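Local coordinates for protein toxin coregulated pilin (Vibrio cholerae, PDB 3HRV) that forms the major subunit of the toxin-coregulated pilus, a type IV pilus essential for bacterial aggregation and colonization of the host small intestine, at residues M86-F91 against K99-T104. Numbering follows the deposited sequence.
Sequences MGIFSF and KAFAIT
Gly-87, Phe-89 and Phe-91 form the hydrogen-bonded pairs with Thr-104, Ala-102 and Ala-100 in a twisted antiparallel β-hairpin, its strand segments running at 156° to one another. This hairpin forms one border of the antiparallel sheet of the type IV pilin globular domain: within this chain strand 87-93 lies at the edge, while strand 100-108 continues the sheet to strand 185-191. The central pair is held by two short bonds, Phe-89 N to Ala-102 O at 2.8 Å and Ala-102 N to Phe-89 O at 2.7 Å. Toward the turn the ladder is distorted by a classic β-bulge, two residues, Lys-99 and Ala-100, standing opposite the single Phe-91; Phe-91 O accepts from Ala-100 N at 3.0 Å and only weakly from Lys-99 N.

On one face of the sheet Ile-88, Ile-103 and Phe-101 pack against the N-terminal helix 24-44, and Ile-88 also packs on helix 56-68. Ile-88 CG2 approaches the Phe-101 ring obliquely, and Ile-103 CG2 meets Met-86 SD at 3.9 Å. The other face carries Phe-89, Phe-91, Ala-100, Ala-102 and Thr-104. Thr-104 directs its methyl CG2 at the Phe-89 ring, 3.8 Å from CD1. With CG between its backbone N and carbonyl carbon (chi1 69°), Phe-91 swings its ring across the neighbouring strand, and Phe-126 meets this ring from elsewhere in the chain. Ala-100 CB sits over one face of the Phe-91 ring in a CH-π contact, 4.2 Å from its centroid, whereas the ring edge reaches the opposing backbone, Phe-91 CE2 lying 3.5 Å from Phe-101 C.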
ATOM      1  N   MET A  86      -6.031  -2.635  -8.289  1.00 19.65           N
ATOM      2  CA  MET A  86      -4.889  -2.294  -7.464  1.00 19.81           C
ATOM      3  C   MET A  86      -4.163  -3.627  -7.410  1.00 21.32           C
ATOM      4  O   MET A  86      -4.747  -4.703  -7.720  1.00 24.36           O
ATOM      5  CB  MET A  86      -5.325  -1.886  -6.055  1.00 18.23           C
ATOM      6  CG  MET A  86      -6.198  -0.643  -6.005  1.00 19.57           C
ATOM      7  SD  MET A  86      -6.651  -0.179  -4.320  0.65 17.61           S
ATOM      8  CE  MET A  86      -7.976  -1.341  -3.983  0.65 20.11           C
ATOM      9  N   GLY A  87      -2.861  -3.603  -7.185  1.00 19.48           N
ATOM     10  CA  GLY A  87      -2.142  -4.856  -7.106  1.00 19.67           C
ATOM     11  C   GLY A  87      -2.016  -5.256  -5.652  1.00 17.31           C
ATOM     12  O   GLY A  87      -2.066  -4.403  -4.768  1.00 19.29           O
ATOM     13  N   ILE A  88      -1.890  -6.553  -5.395  1.00 15.15           N
ATOM     14  CA  ILE A  88      -1.711  -7.029  -4.032  1.00 15.62           C
ATOM     15  C   ILE A  88      -0.479  -7.919  -4.046  1.00 15.29           C
ATOM     16  O   ILE A  88      -0.474  -8.974  -4.682  1.00 16.15           O
ATOM     17  CB  ILE A  88      -2.921  -7.844  -3.526  1.00 15.46           C
ATOM     18  CG1 ILE A  88      -4.191  -6.989  -3.599  1.00 17.47           C
ATOM     19  CG2 ILE A  88      -2.678  -8.288  -2.080  1.00 15.82           C
ATOM     20  CD1 ILE A  88      -5.452  -7.743  -3.230  1.00 16.78           C
ATOM     21  N   PHE A  89       0.569  -7.465  -3.366  1.00 15.65           N
ATOM     22  CA  PHE A  89       1.824  -8.200  -3.286  1.00 16.76           C
ATOM     23  C   PHE A  89       2.006  -8.841  -1.925  1.00 16.06           C
ATOM     24  O   PHE A  89       1.742  -8.222  -0.896  1.00 17.87           O
ATOM     25  CB  PHE A  89       3.029  -7.277  -3.488  1.00 18.48           C
ATOM     26  CG  PHE A  89       3.313  -6.919  -4.915  1.00 19.44           C
ATOM     27  CD1 PHE A  89       2.733  -5.796  -5.495  1.00 21.71           C
ATOM     28  CD2 PHE A  89       4.197  -7.683  -5.667  1.00 21.90           C
ATOM     29  CE1 PHE A  89       3.036  -5.438  -6.808  1.00 21.15           C
ATOM     30  CE2 PHE A  89       4.506  -7.334  -6.978  1.00 23.40           C
ATOM     31  CZ  PHE A  89       3.926  -6.209  -7.550  1.00 21.10           C
ATOM     32  N   SER A  90       2.465 -10.083  -1.920  1.00 16.01           N
ATOM     33  CA  SER A  90       2.756 -10.750  -0.667  1.00 15.26           C
ATOM     34  C   SER A  90       4.259 -10.527  -0.529  1.00 16.42           C
ATOM     35  O   SER A  90       4.993 -10.658  -1.508  1.00 17.68           O
ATOM     36  CB  SER A  90       2.453 -12.245  -0.768  0.65 12.89           C
ATOM     37  OG  SER A  90       1.062 -12.487  -0.681  0.65 13.82           O
ATOM     38  N   PHE A  91       4.720 -10.143   0.656  1.00 15.30           N
ATOM     39  CA  PHE A  91       6.150  -9.932   0.831  1.00 17.07           C
ATOM     40  C   PHE A  91       6.633 -10.407   2.197  1.00 17.85           C
ATOM     41  O   PHE A  91       5.835 -10.774   3.055  1.00 16.74           O
ATOM     42  CB  PHE A  91       6.537  -8.464   0.525  1.00 15.56           C
ATOM     43  CG  PHE A  91       6.043  -7.447   1.518  1.00 15.36           C
ATOM     44  CD1 PHE A  91       6.953  -6.639   2.197  1.00 17.01           C
ATOM     45  CD2 PHE A  91       4.682  -7.233   1.722  1.00 15.95           C
ATOM     46  CE1 PHE A  91       6.523  -5.635   3.059  1.00 18.24           C
ATOM     47  CE2 PHE A  91       4.242  -6.227   2.586  1.00 16.84           C
ATOM     48  CZ  PHE A  91       5.165  -5.426   3.255  1.00 15.72           C
ATOM     49  N   LYS A  99       4.895 -13.283   4.586  1.00 18.68           N
ATOM     50  CA  LYS A  99       4.288 -13.175   5.904  1.00 19.58           C
ATOM     51  C   LYS A  99       3.526 -11.860   6.044  1.00 18.10           C
ATOM     52  O   LYS A  99       2.985 -11.551   7.105  1.00 18.01           O
ATOM     53  CB  LYS A  99       5.361 -13.278   6.989  1.00 21.65           C
ATOM     54  CG  LYS A  99       5.923 -14.678   7.178  1.00 26.17           C
ATOM     55  CD  LYS A  99       4.862 -15.633   7.692  1.00 29.35           C
ATOM     56  CE  LYS A  99       5.476 -16.954   8.126  1.00 31.74           C
ATOM     57  NZ  LYS A  99       4.462 -18.041   8.191  1.00 34.25           N
ATOM     58  N   ALA A 100       3.496 -11.086   4.964  1.00 17.05           N
ATOM     59  CA  ALA A 100       2.786  -9.810   4.944  1.00 16.89           C
ATOM     60  C   ALA A 100       2.312  -9.552   3.521  1.00 15.32           C
ATOM     61  O   ALA A 100       2.691 -10.262   2.595  1.00 15.44           O
ATOM     62  CB  ALA A 100       3.710  -8.679   5.401  1.00 16.65           C
ATOM     63  N   PHE A 101       1.466  -8.542   3.348  1.00 15.59           N
ATOM     64  CA  PHE A 101       0.978  -8.200   2.020  1.00 14.99           C
ATOM     65  C   PHE A 101       0.881  -6.693   1.901  1.00 14.54           C
ATOM     66  O   PHE A 101       0.790  -5.990   2.901  1.00 14.21           O
ATOM     67  CB  PHE A 101      -0.402  -8.826   1.762  1.00 14.81           C
ATOM     68  CG  PHE A 101      -1.514  -8.199   2.557  1.00 16.04           C
ATOM     69  CD1 PHE A 101      -2.263  -7.154   2.024  1.00 17.43           C
ATOM     70  CD2 PHE A 101      -1.797  -8.636   3.848  1.00 14.40           C
ATOM     71  CE1 PHE A 101      -3.274  -6.552   2.765  1.00 16.95           C
ATOM     72  CE2 PHE A 101      -2.808  -8.041   4.601  1.00 16.16           C
ATOM     73  CZ  PHE A 101      -3.548  -6.996   4.059  1.00 16.46           C
ATOM     74  N   ALA A 102       0.909  -6.200   0.671  1.00 15.54           N
ATOM     75  CA  ALA A 102       0.806  -4.769   0.435  1.00 15.26           C
ATOM     76  C   ALA A 102      -0.107  -4.517  -0.758  1.00 14.88           C
ATOM     77  O   ALA A 102      -0.006  -5.189  -1.785  1.00 16.08           O
ATOM     78  CB  ALA A 102       2.186  -4.171   0.175  1.00 17.12           C
ATOM     79  N   ILE A 103      -1.011  -3.561  -0.600  1.00 14.71           N
ATOM     80  CA  ILE A 103      -1.922  -3.196  -1.672  1.00 14.23           C
ATOM     81  C   ILE A 103      -1.273  -2.003  -2.353  1.00 14.82           C
ATOM     82  O   ILE A 103      -0.971  -0.994  -1.707  1.00 15.79           O
ATOM     83  CB  ILE A 103      -3.297  -2.792  -1.122  1.00 13.75           C
ATOM     84  CG1 ILE A 103      -3.841  -3.911  -0.233  1.00 14.87           C
ATOM     85  CG2 ILE A 103      -4.259  -2.517  -2.278  1.00 13.95           C
ATOM     86  CD1 ILE A 103      -5.039  -3.515   0.582  1.00 14.65           C
ATOM     87  N   THR A 104      -1.048  -2.118  -3.654  1.00 14.92           N
ATOM     88  CA  THR A 104      -0.404  -1.043  -4.386  1.00 15.72           C
ATOM     89  C   THR A 104      -1.376  -0.173  -5.172  1.00 15.77           C
ATOM     90  O   THR A 104      -2.203  -0.670  -5.935  1.00 16.76           O
ATOM     91  CB  THR A 104       0.680  -1.596  -5.334  1.00 16.13           C
ATOM     92  OG1 THR A 104       0.101  -2.548  -6.235  1.00 18.37           O
ATOM     93  CG2 THR A 104       1.782  -2.281  -4.528  1.00 17.27           C
TER